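Local structure of HNH nuclease domain-containing protein (Streptomyces coelicolor, 5ZMO) at residues A[7-12]-A[84-89]; A[15-20]-A[141-146]; A[27-32]-A[79-84]. The protein recognises phosphorothioate-modified DNA through the sulfur-binding domain described here, one part of a longer type IV restriction protein that probably acts as an HNH endonuclease. One frame throughout, in Å; residues are numbered along the deposited sequence.

Contact 1: residues A[7-12]-A[84-89]; sequences KTFHRR and DDLWCV
R12 grips backbone oxygens on both sides of the contact with a single guanidinium group. Across the interface, NH2 donates to D85 O at 2.9 Å; the bond is bent, with the oxygen lying 31° out of the guanidinium plane. The side of the group carrying NE and NH1 turns back on its own segment, where K7 O lies in the guanidinium plane and accepts from both NE (2.9 Å) and NH1, which approach it from the same face of its carbonyl group. A bend at chi3 (-78°) folds the chain back for this side-on grip, and the CA of F9 lies over the rim of one guanidinium face. NH2 also forms a salt bridge with D122, so the buried charge has an acidic mate beyond the two segments. Placing an alanine at R12 would probably leave D122 without its cationic partner and the carbonyls of K7 and D85 without their shared donor.

L86 supplies the apolar half. Its CD2 meets CE1 of F9 at 3.6 Å, the two side chains crossing at about a right angle, while its CD1 rests against O of R12, also at 3.6 Å. A water sits between R12 O and D84 O.

T8 is the N-cap of helix 9-14, its OG1 accepting from R11 N, whereas D85, with positive phi, is the C-prime residue of the Schellman motif that closes helix 70-83.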
loop_
_atom_site.group_PDB
_atom_site.type_symbol
_atom_site.label_atom_id
_atom_site.label_comp_id
_atom_site.label_asym_id
_atom_site.label_seq_id
_atom_site.Cartn_x
_atom_site.Cartn_y
_atom_site.Cartn_z
ATOM N N LYS A 7 -14.499 -12.220 1.878
ATOM C CA LYS A 7 -13.457 -12.170 2.896
ATOM C C LYS A 7 -13.378 -10.770 3.486
ATOM O O LYS A 7 -13.480 -9.759 2.792
ATOM C CB LYS A 7 -12.120 -12.564 2.320
ATOM C CG LYS A 7 -11.942 -14.049 2.048
ATOM C CD LYS A 7 -10.459 -14.319 1.805
ATOM C CE LYS A 7 -10.124 -15.734 1.399
ATOM N NZ LYS A 7 -8.927 -16.198 2.160
ATOM N N THR A 8 -13.203 -10.726 4.783
ATOM C CA THR A 8 -13.031 -9.442 5.506
ATOM C C THR A 8 -11.766 -8.731 5.052
ATOM O O THR A 8 -10.800 -9.370 4.580
ATOM C CB THR A 8 -12.922 -9.580 7.030
ATOM O OG1 THR A 8 -11.840 -10.457 7.397
ATOM C CG2 THR A 8 -14.234 -10.070 7.660
ATOM N N PHE A 9 -11.743 -7.411 5.279
ATOM C CA PHE A 9 -10.502 -6.651 5.006
ATOM C C PHE A 9 -9.335 -7.199 5.839
ATOM O O PHE A 9 -8.231 -7.461 5.327
ATOM C CB PHE A 9 -10.727 -5.188 5.335
ATOM C CG PHE A 9 -9.491 -4.312 5.116
ATOM C CD1 PHE A 9 -9.034 -4.043 3.818
ATOM C CD2 PHE A 9 -8.805 -3.761 6.189
ATOM C CE1 PHE A 9 -7.964 -3.189 3.609
ATOM C CE2 PHE A 9 -7.733 -2.923 5.986
ATOM C CZ PHE A 9 -7.290 -2.648 4.702
ATOM N N HIS A 10 -9.560 -7.389 7.157
ATOM C CA HIS A 10 -8.558 -8.040 8.053
ATOM C C HIS A 10 -7.991 -9.344 7.479
ATOM O O HIS A 10 -6.760 -9.543 7.485
ATOM C CB HIS A 10 -9.162 -8.345 9.416
ATOM C CG HIS A 10 -8.160 -8.860 10.409
ATOM N ND1 HIS A 10 -7.394 -8.026 11.209
ATOM C CD2 HIS A 10 -7.763 -10.115 10.681
ATOM C CE1 HIS A 10 -6.619 -8.767 11.981
ATOM N NE2 HIS A 10 -6.815 -10.040 11.669
ATOM N N ARG A 11 -8.870 -10.202 6.978
ATOM C CA ARG A 11 -8.429 -11.495 6.394
ATOM C C ARG A 11 -7.664 -11.284 5.092
ATOM O O ARG A 11 -6.623 -11.938 4.845
ATOM C CB ARG A 11 -9.601 -12.442 6.101
ATOM C CG ARG A 11 -9.148 -13.826 5.618
ATOM C CD ARG A 11 -10.256 -14.864 5.778
ATOM N NE ARG A 11 -10.398 -15.241 7.188
ATOM C CZ ARG A 11 -9.628 -16.132 7.814
ATOM N NH1 ARG A 11 -8.661 -16.804 7.167
ATOM N NH2 ARG A 11 -9.828 -16.371 9.105
ATOM N N ARG A 12 -8.173 -10.406 4.248
ATOM C CA ARG A 12 -7.442 -10.114 2.977
ATOM C C ARG A 12 -6.035 -9.580 3.228
ATOM O O ARG A 12 -5.090 -9.982 2.575
ATOM C CB ARG A 12 -8.290 -9.274 2.040
ATOM C CG ARG A 12 -9.395 -10.107 1.348
ATOM C CD ARG A 12 -10.322 -9.380 0.422
ATOM N NE ARG A 12 -11.358 -8.627 1.194
ATOM C CZ ARG A 12 -11.409 -7.321 1.367
ATOM N NH1 ARG A 12 -12.437 -6.770 2.070
ATOM N NH2 ARG A 12 -10.534 -6.499 0.796
ATOM N N ASP A 84 -4.536 -9.143 -4.938
ATOM C CA ASP A 84 -4.848 -9.506 -3.568
ATOM C C ASP A 84 -6.236 -9.025 -3.066
ATOM O O ASP A 84 -6.525 -9.198 -1.879
ATOM C CB ASP A 84 -3.796 -8.908 -2.612
ATOM C CG ASP A 84 -2.428 -9.512 -2.792
ATOM O OD1 ASP A 84 -2.289 -10.762 -2.741
ATOM O OD2 ASP A 84 -1.473 -8.723 -2.924
ATOM N N ASP A 85 -7.060 -8.492 -3.949
ATOM C CA ASP A 85 -8.429 -8.022 -3.658
ATOM C C ASP A 85 -8.395 -6.895 -2.652
ATOM O O ASP A 85 -9.342 -6.766 -1.878
ATOM C CB ASP A 85 -9.354 -9.153 -3.148
ATOM C CG ASP A 85 -9.471 -10.302 -4.144
ATOM O OD1 ASP A 85 -9.439 -10.017 -5.366
ATOM O OD2 ASP A 85 -9.568 -11.475 -3.713
ATOM N N LEU A 86 -7.332 -6.093 -2.678
ATOM C CA LEU A 86 -7.155 -4.982 -1.708
ATOM C C LEU A 86 -7.029 -3.624 -2.341
ATOM O O LEU A 86 -6.781 -2.607 -1.648
ATOM C CB LEU A 86 -5.918 -5.303 -0.871
ATOM C CG LEU A 86 -6.097 -6.379 0.170
ATOM C CD1 LEU A 86 -4.757 -6.920 0.673
ATOM C CD2 LEU A 86 -6.945 -5.765 1.314
ATOM N N TRP A 87 -7.184 -3.549 -3.653
ATOM C CA TRP A 87 -6.784 -2.355 -4.375
ATOM C C TRP A 87 -7.497 -2.199 -5.703
ATOM O O TRP A 87 -7.836 -3.202 -6.315
ATOM C CB TRP A 87 -5.277 -2.382 -4.543
ATOM C CG TRP A 87 -4.554 -1.142 -4.842
ATOM C CD1 TRP A 87 -3.925 -0.848 -6.035
ATOM C CD2 TRP A 87 -4.235 -0.063 -3.968
ATOM N NE1 TRP A 87 -3.289 0.337 -5.962
ATOM C CE2 TRP A 87 -3.408 0.832 -4.689
ATOM C CE3 TRP A 87 -4.531 0.230 -2.618
ATOM C CZ2 TRP A 87 -2.922 2.014 -4.150
ATOM C CZ3 TRP A 87 -4.007 1.375 -2.066
ATOM C CH2 TRP A 87 -3.188 2.267 -2.831
ATOM N N CYS A 88 -7.697 -0.949 -6.110
ATOM C CA CYS A 88 -8.385 -0.622 -7.387
ATOM C C CYS A 88 -7.497 0.327 -8.161
ATOM O O CYS A 88 -7.040 1.311 -7.607
ATOM C CB CYS A 88 -9.682 0.151 -7.116
ATOM S SG CYS A 88 -10.779 -0.751 -6.030
ATOM N N VAL A 89 -7.286 0.066 -9.439
ATOM C CA VAL A 89 -6.548 0.962 -10.313
ATOM C C VAL A 89 -7.505 1.381 -11.446
ATOM O O VAL A 89 -7.964 0.560 -12.177
ATOM C CB VAL A 89 -5.268 0.284 -10.887
ATOM C CG1 VAL A 89 -4.587 1.198 -11.873
ATOM C CG2 VAL A 89 -4.239 -0.083 -9.794
HETATM O O HOH W 1 -5.323 -10.890 0.073
#

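Contact 2: residues A[15-20]-A[141-146]. With nucleotides of chain C.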
loop_
_atom_site.group_PDB
_atom_site.type_symbol
_atom_site.label_atom_id
_atom_site.label_comp_id
_atom_site.label_asym_id
_atom_site.label_seq_id
_atom_site.Cartn_x
_atom_site.Cartn_y
_atom_site.Cartn_z
ATOM N N ASP A 15 -3.815 -12.419 4.408
ATOM C CA ASP A 15 -3.432 -13.313 3.274
ATOM C C ASP A 15 -2.321 -12.751 2.390
ATOM O O ASP A 15 -1.886 -13.430 1.461
ATOM C CB ASP A 15 -4.634 -13.596 2.362
ATOM C CG ASP A 15 -5.705 -14.488 3.016
ATOM O OD1 ASP A 15 -5.459 -15.101 4.081
ATOM O OD2 ASP A 15 -6.825 -14.530 2.443
ATOM N N VAL A 16 -1.917 -11.504 2.588
ATOM C CA VAL A 16 -0.751 -10.975 1.889
ATOM C C VAL A 16 0.481 -11.596 2.563
ATOM O O VAL A 16 0.794 -11.245 3.731
ATOM C CB VAL A 16 -0.659 -9.432 1.918
ATOM C CG1 VAL A 16 0.655 -8.973 1.260
ATOM C CG2 VAL A 16 -1.819 -8.818 1.182
ATOM N N ARG A 17 1.188 -12.490 1.846
ATOM C CA ARG A 17 2.346 -13.165 2.403
ATOM C C ARG A 17 3.488 -13.006 1.399
ATOM O O ARG A 17 3.600 -13.829 0.512
ATOM C CB ARG A 17 2.095 -14.661 2.559
ATOM C CG ARG A 17 0.992 -15.058 3.508
ATOM C CD ARG A 17 1.248 -14.660 4.946
ATOM N NE ARG A 17 0.320 -15.189 5.971
ATOM C CZ ARG A 17 -0.798 -15.935 5.830
ATOM N NH1 ARG A 17 -1.320 -16.372 4.668
ATOM N NH2 ARG A 17 -1.454 -16.258 6.948
ATOM N N PRO A 18 4.298 -11.955 1.514
ATOM C CA PRO A 18 5.300 -11.712 0.460
ATOM C C PRO A 18 6.402 -12.744 0.516
ATOM O O PRO A 18 6.594 -13.357 1.532
ATOM C CB PRO A 18 5.856 -10.356 0.803
ATOM C CG PRO A 18 4.780 -9.710 1.639
ATOM C CD PRO A 18 4.217 -10.825 2.451
ATOM N N ALA A 19 7.119 -12.864 -0.558
ATOM C CA ALA A 19 8.242 -13.815 -0.625
ATOM C C ALA A 19 9.282 -13.415 0.409
ATOM O O ALA A 19 9.534 -12.190 0.614
ATOM C CB ALA A 19 8.843 -13.771 -2.012
ATOM N N ARG A 20 9.806 -14.415 1.119
ATOM C CA ARG A 20 10.787 -14.231 2.193
ATOM C C ARG A 20 12.144 -14.468 1.611
ATOM O O ARG A 20 12.437 -15.602 1.282
ATOM C CB ARG A 20 10.578 -15.199 3.395
ATOM C CG ARG A 20 9.150 -15.389 3.903
ATOM C CD ARG A 20 8.575 -14.274 4.773
ATOM N NE ARG A 20 9.511 -13.689 5.740
ATOM C CZ ARG A 20 9.861 -14.227 6.905
ATOM N NH1 ARG A 20 9.372 -15.403 7.284
ATOM N NH2 ARG A 20 10.734 -13.596 7.688
ATOM N N ILE A 141 2.162 -4.073 11.345
ATOM C CA ILE A 141 3.333 -3.655 12.074
ATOM C C ILE A 141 3.925 -4.819 12.876
ATOM O O ILE A 141 5.158 -4.974 12.866
ATOM C CB ILE A 141 3.021 -2.461 13.002
ATOM C CG1 ILE A 141 2.893 -1.194 12.145
ATOM C CG2 ILE A 141 4.127 -2.237 14.022
ATOM C CD1 ILE A 141 2.180 -0.047 12.819
ATOM N N ALA A 142 3.074 -5.649 13.472
ATOM C CA ALA A 142 3.563 -6.787 14.273
ATOM C C ALA A 142 4.239 -7.786 13.403
ATOM O O ALA A 142 5.273 -8.348 13.777
ATOM C CB ALA A 142 2.456 -7.471 15.035
ATOM N N ARG A 143 3.695 -8.005 12.213
ATOM C CA ARG A 143 4.287 -9.003 11.352
ATOM C C ARG A 143 5.547 -8.556 10.609
ATOM O O ARG A 143 6.436 -9.363 10.370
ATOM C CB ARG A 143 3.222 -9.514 10.351
ATOM C CG ARG A 143 3.671 -10.678 9.527
ATOM C CD ARG A 143 2.563 -11.213 8.630
ATOM N NE ARG A 143 1.455 -11.859 9.338
ATOM C CZ ARG A 143 0.359 -12.321 8.722
ATOM N NH1 ARG A 143 0.202 -12.199 7.389
ATOM N NH2 ARG A 143 -0.598 -12.916 9.435
ATOM N N TYR A 144 5.585 -7.311 10.138
ATOM C CA TYR A 144 6.658 -6.829 9.265
ATOM C C TYR A 144 7.600 -5.778 9.847
ATOM O O TYR A 144 8.610 -5.511 9.237
ATOM C CB TYR A 144 6.028 -6.243 7.978
ATOM C CG TYR A 144 5.232 -7.300 7.254
ATOM C CD1 TYR A 144 5.881 -8.385 6.698
ATOM C CD2 TYR A 144 3.833 -7.260 7.221
ATOM C CE1 TYR A 144 5.146 -9.405 6.058
ATOM C CE2 TYR A 144 3.099 -8.272 6.590
ATOM C CZ TYR A 144 3.789 -9.326 6.016
ATOM O OH TYR A 144 3.058 -10.297 5.372
ATOM N N PHE A 145 7.192 -5.081 10.916
ATOM C CA PHE A 145 7.970 -3.988 11.520
ATOM C C PHE A 145 7.975 -4.212 13.002
ATOM O O PHE A 145 7.655 -3.311 13.784
ATOM C CB PHE A 145 7.362 -2.616 11.166
ATOM C CG PHE A 145 7.406 -2.326 9.751
ATOM C CD1 PHE A 145 8.595 -1.973 9.164
ATOM C CD2 PHE A 145 6.246 -2.434 8.954
ATOM C CE1 PHE A 145 8.655 -1.785 7.797
ATOM C CE2 PHE A 145 6.315 -2.240 7.588
ATOM C CZ PHE A 145 7.521 -1.887 7.015
ATOM N N HIS A 146 8.314 -5.440 13.383
ATOM C CA HIS A 146 8.178 -5.884 14.759
ATOM C C HIS A 146 9.113 -5.069 15.647
ATOM O O HIS A 146 8.728 -4.682 16.744
ATOM C CB HIS A 146 8.490 -7.376 14.869
ATOM C CG HIS A 146 8.234 -7.950 16.230
ATOM N ND1 HIS A 146 9.052 -8.910 16.803
ATOM C CD2 HIS A 146 7.263 -7.688 17.139
ATOM C CE1 HIS A 146 8.586 -9.222 17.997
ATOM N NE2 HIS A 146 7.512 -8.484 18.231
ATOM P P DG C 8 14.010 -19.314 -2.232
ATOM O OP1 DG C 8 15.142 -18.376 -2.239
ATOM O OP2 DG C 8 14.164 -20.715 -1.804
ATOM O "O5'" DG C 8 12.877 -18.683 -1.303
ATOM C "C5'" DG C 8 12.461 -17.321 -1.528
ATOM C "C4'" DG C 8 10.976 -17.135 -1.314
ATOM O "O4'" DG C 8 10.225 -17.567 -2.482
ATOM C "C3'" DG C 8 10.357 -17.884 -0.142
ATOM O "O3'" DG C 8 9.285 -17.042 0.320
ATOM C "C2'" DG C 8 9.857 -19.166 -0.790
ATOM C "C1'" DG C 8 9.369 -18.666 -2.132
ATOM N N9 DG C 8 9.424 -19.602 -3.250
ATOM C C8 DG C 8 10.394 -20.535 -3.517
ATOM N N7 DG C 8 10.206 -21.161 -4.647
ATOM C C5 DG C 8 9.054 -20.594 -5.165
ATOM C C6 DG C 8 8.330 -20.898 -6.347
ATOM O O6 DG C 8 8.604 -21.724 -7.233
ATOM N N1 DG C 8 7.213 -20.090 -6.482
ATOM C C2 DG C 8 6.785 -19.168 -5.553
ATOM N N2 DG C 8 5.657 -18.522 -5.844
ATOM N N3 DG C 8 7.439 -18.886 -4.438
ATOM C C4 DG C 8 8.560 -19.625 -4.312
#
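In this sulfur-binding domain the loop carrying V16, R17 and P18, which leads to the DNA backbone, packs on R143 and Y144 in the last turn of helix 130-144. The hydroxyl end of Y144 does most of the touching: CD of P18 comes within 3.2 Å of Y144 OH, and the carbonyl oxygen of V16 stands near the plane of the phenol ring, 3.0 Å from the same OH. One ring face is occupied by the neighbouring arginine, whose CG lies 3.7 Å above the plane of the Y144 ring, over its centre. R143 reaches the loop with CG anti to its backbone N (chi1 -172°) and a later bend at chi3. There its NH1 is 3.3 Å from NE of R17, two donors of like charge whose guanidinium planes are only 13° apart; this closeness is probably eased by G14 O, which accepts a hydrogen bond from R143 NH1. Farther along the loop, R20 N donates a nearly straight bond (168°) to O3' of DG8 of chain C, at 2.8 Å. Behind the contact, Y144 packs on P25 of strand 24-25, on L27 and on P30 in the first turn of helix 28-41, and F145 continues onto V31 and L34 of that helix.

Contact 3: residues A[27-32]-A[79-84]; sequences LHRPVL and WALVRD. With nucleotides of chain B.
R29 and L32 of helix 28-41 meet A80 and L81 in the last turns of helix 70-83, and D84 just after it, in a perpendicular helix-helix packing beside the bound DNA. The axes of the short segments pass 10.5 Å apart and cross at -91°.

The apolar contacts centre on L81, whose two methyl groups are divided between two partners. CD1 lies 3.5 Å from CG of R29, alongside the aliphatic part of an arginine that runs past it in the opposite direction. CD2 meets CD2 of L32, also at 3.5 Å. P77 of helix 70-83 touches both R29 and L32, and V57 of helix 50-63 packs on L32.

The polar contact is a salt bridge with one clear hydrogen bond. R29 NH2 donates to OD2 of D84 at 2.9 Å, meeting the oxygen on its syn side. Guanidinium and carboxylate are nearly coplanar, 4° apart, although the side chains themselves cross at about a right angle. This pairing probably helps to fix the orientation of the guanidinium.

The third kind of contact is with DNA. R29 NH1 also takes part in a hydrogen bond with a modified residue of the bound ligand, probably the phosphorothioated nucleotide. A80 CB approaches O5' of DG3 of chain B at 3.6 Å, and C5' of that nucleotide lies 3.8 Å above one face of the R29 guanidinium, toward its rim.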
loop_
_atom_site.group_PDB
_atom_site.type_symbol
_atom_site.label_atom_id
_atom_site.label_comp_id
_atom_site.label_asym_id
_atom_site.label_seq_id
_atom_site.Cartn_x
_atom_site.Cartn_y
_atom_site.Cartn_z
ATOM N N LEU A 27 8.958 -5.906 1.527
ATOM C CA LEU A 27 8.119 -5.020 2.336
ATOM C C LEU A 27 7.199 -4.091 1.512
ATOM O O LEU A 27 6.368 -3.341 2.110
ATOM C CB LEU A 27 8.935 -4.232 3.316
ATOM C CG LEU A 27 9.636 -5.121 4.361
ATOM C CD1 LEU A 27 10.730 -4.302 5.019
ATOM C CD2 LEU A 27 8.665 -5.675 5.404
ATOM N N HIS A 28 7.200 -4.274 0.197
ATOM C CA HIS A 28 6.500 -3.373 -0.765
ATOM C C HIS A 28 5.005 -3.273 -0.487
ATOM O O HIS A 28 4.459 -2.190 -0.290
ATOM C CB HIS A 28 6.725 -3.799 -2.169
ATOM C CG HIS A 28 8.168 -3.846 -2.567
ATOM N ND1 HIS A 28 9.068 -4.701 -1.964
ATOM C CD2 HIS A 28 8.853 -3.204 -3.530
ATOM C CE1 HIS A 28 10.259 -4.525 -2.498
ATOM N NE2 HIS A 28 10.157 -3.648 -3.472
ATOM N N ARG A 29 4.332 -4.440 -0.383
ATOM C CA ARG A 29 2.899 -4.468 -0.115
ATOM C C ARG A 29 2.551 -3.984 1.264
ATOM O O ARG A 29 1.615 -3.187 1.382
ATOM C CB ARG A 29 2.283 -5.831 -0.514
ATOM C CG ARG A 29 2.046 -5.888 -2.019
ATOM C CD ARG A 29 1.482 -7.264 -2.397
ATOM N NE ARG A 29 2.514 -8.274 -2.447
ATOM C CZ ARG A 29 2.259 -9.607 -2.432
ATOM N NH1 ARG A 29 3.253 -10.478 -2.455
ATOM N NH2 ARG A 29 1.018 -10.065 -2.333
ATOM N N PRO A 30 3.264 -4.454 2.325
ATOM C CA PRO A 30 3.066 -3.939 3.641
ATOM C C PRO A 30 3.204 -2.423 3.757
ATOM O O PRO A 30 2.333 -1.788 4.434
ATOM C CB PRO A 30 4.124 -4.688 4.489
ATOM C CG PRO A 30 4.179 -6.049 3.763
ATOM C CD PRO A 30 4.089 -5.686 2.350
ATOM N N VAL A 31 4.180 -1.876 3.081
ATOM C CA VAL A 31 4.371 -0.389 3.140
ATOM C C VAL A 31 3.188 0.340 2.440
ATOM O O VAL A 31 2.626 1.272 2.980
ATOM C CB VAL A 31 5.715 0.026 2.555
ATOM C CG1 VAL A 31 5.793 1.528 2.229
ATOM C CG2 VAL A 31 6.830 -0.389 3.481
ATOM N N LEU A 32 2.815 -0.057 1.246
ATOM C CA LEU A 32 1.695 0.584 0.583
ATOM C C LEU A 32 0.394 0.439 1.322
ATOM O O LEU A 32 -0.392 1.472 1.464
ATOM C CB LEU A 32 1.603 0.124 -0.871
ATOM C CG LEU A 32 0.588 0.887 -1.707
ATOM C CD1 LEU A 32 0.824 2.352 -1.730
ATOM C CD2 LEU A 32 0.606 0.326 -3.125
ATOM N N TRP A 79 0.326 -2.068 -8.433
ATOM C CA TRP A 79 -0.410 -3.019 -9.280
ATOM C C TRP A 79 -0.763 -4.336 -8.664
ATOM O O TRP A 79 -1.912 -4.787 -8.766
ATOM C CB TRP A 79 0.471 -3.297 -10.521
ATOM C CG TRP A 79 -0.246 -4.131 -11.603
ATOM C CD1 TRP A 79 0.062 -5.422 -11.952
ATOM C CD2 TRP A 79 -1.231 -3.694 -12.519
ATOM N NE1 TRP A 79 -0.770 -5.840 -12.950
ATOM C CE2 TRP A 79 -1.529 -4.801 -13.367
ATOM C CE3 TRP A 79 -1.917 -2.510 -12.707
ATOM C CZ2 TRP A 79 -2.478 -4.734 -14.352
ATOM C CZ3 TRP A 79 -2.873 -2.447 -13.716
ATOM C CH2 TRP A 79 -3.129 -3.552 -14.512
ATOM N N ALA A 80 0.157 -4.940 -7.926
ATOM C CA ALA A 80 -0.009 -6.289 -7.384
ATOM C C ALA A 80 -1.079 -6.410 -6.339
ATOM O O ALA A 80 -1.683 -7.456 -6.210
ATOM C CB ALA A 80 1.271 -6.819 -6.827
ATOM N N LEU A 81 -1.312 -5.353 -5.564
ATOM C CA LEU A 81 -2.426 -5.381 -4.626
ATOM C C LEU A 81 -3.847 -5.589 -5.254
ATOM O O LEU A 81 -4.807 -6.035 -4.565
ATOM C CB LEU A 81 -2.417 -4.109 -3.798
ATOM C CG LEU A 81 -1.761 -3.942 -2.427
ATOM C CD1 LEU A 81 -1.401 -5.165 -1.604
ATOM C CD2 LEU A 81 -0.936 -2.737 -2.218
ATOM N N VAL A 82 -4.042 -5.228 -6.511
ATOM C CA VAL A 82 -5.312 -5.533 -7.244
ATOM C C VAL A 82 -5.592 -7.016 -7.151
ATOM O O VAL A 82 -6.708 -7.489 -6.686
ATOM C CB VAL A 82 -5.275 -5.014 -8.717
ATOM C CG1 VAL A 82 -6.529 -5.457 -9.506
ATOM C CG2 VAL A 82 -5.144 -3.505 -8.725
ATOM N N ARG A 83 -4.585 -7.814 -7.478
ATOM C CA ARG A 83 -4.693 -9.294 -7.390
ATOM C C ARG A 83 -4.992 -9.842 -5.993
ATOM O O ARG A 83 -5.652 -10.880 -5.857
ATOM C CB ARG A 83 -3.448 -10.007 -7.969
ATOM C CG ARG A 83 -3.676 -10.842 -9.221
ATOM C CD ARG A 83 -2.676 -12.002 -9.378
ATOM N NE ARG A 83 -2.953 -12.784 -10.597
ATOM C CZ ARG A 83 -2.636 -12.410 -11.846
ATOM N NH1 ARG A 83 -2.956 -13.204 -12.874
ATOM N NH2 ARG A 83 -2.001 -11.254 -12.089
ATOM N N ASP A 84 -4.536 -9.143 -4.938
ATOM C CA ASP A 84 -4.848 -9.506 -3.568
ATOM C C ASP A 84 -6.236 -9.025 -3.066
ATOM O O ASP A 84 -6.525 -9.198 -1.879
ATOM C CB ASP A 84 -3.796 -8.908 -2.612
ATOM C CG ASP A 84 -2.428 -9.512 -2.792
ATOM O OD1 ASP A 84 -2.289 -10.762 -2.741
ATOM O OD2 ASP A 84 -1.473 -8.723 -2.924
ATOM P P DG B 3 1.586 -10.792 -8.634
ATOM O OP1 DG B 3 0.370 -11.160 -7.889
ATOM O OP2 DG B 3 1.494 -10.020 -9.872
ATOM O "O5'" DG B 3 2.527 -10.081 -7.573
ATOM C "C5'" DG B 3 2.849 -10.690 -6.279
ATOM C "C4'" DG B 3 4.322 -10.483 -5.999
ATOM O "O4'" DG B 3 5.112 -11.350 -6.856
ATOM C "C3'" DG B 3 4.837 -9.067 -6.302
ATOM O "O3'" DG B 3 5.964 -8.830 -5.455
ATOM C "C2'" DG B 3 5.401 -9.200 -7.704
ATOM C "C1'" DG B 3 6.056 -10.557 -7.601
ATOM N N9 DG B 3 6.317 -11.239 -8.869
ATOM C C8 DG B 3 5.585 -11.172 -10.027
ATOM N N7 DG B 3 6.050 -11.957 -10.970
ATOM C C5 DG B 3 7.144 -12.581 -10.394
ATOM C C6 DG B 3 8.072 -13.510 -10.947
ATOM O O6 DG B 3 8.059 -14.026 -12.070
ATOM N N1 DG B 3 9.034 -13.886 -10.019
ATOM C C2 DG B 3 9.139 -13.379 -8.741
ATOM N N2 DG B 3 10.114 -13.889 -7.974
ATOM N N3 DG B 3 8.274 -12.527 -8.214
ATOM C C4 DG B 3 7.323 -12.159 -9.097
#

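D84 belongs to both contact 1 and contact 3, whose centres are 10 Å apart: its carbonyl group faces helix 9-14 while its carboxylate holds R29. W87 CB, just beyond the helix end, packs on L81 CB at 3.4 Å. Contact 2 is tied to contact 1 by a salt bridge, K7 NZ to D15 OD2 at 2.7 Å, and by V16, whose CG2 lies 3.5 Å from CD1 of L86. The same loop flanks contact 3, with P18 CA 3.8 Å from R29 NH1. Contacts 2 and 3 both touch DNA, on chains C and B respectively, whereas the nearest atom of contact 1 stays about 6 Å from the DNA.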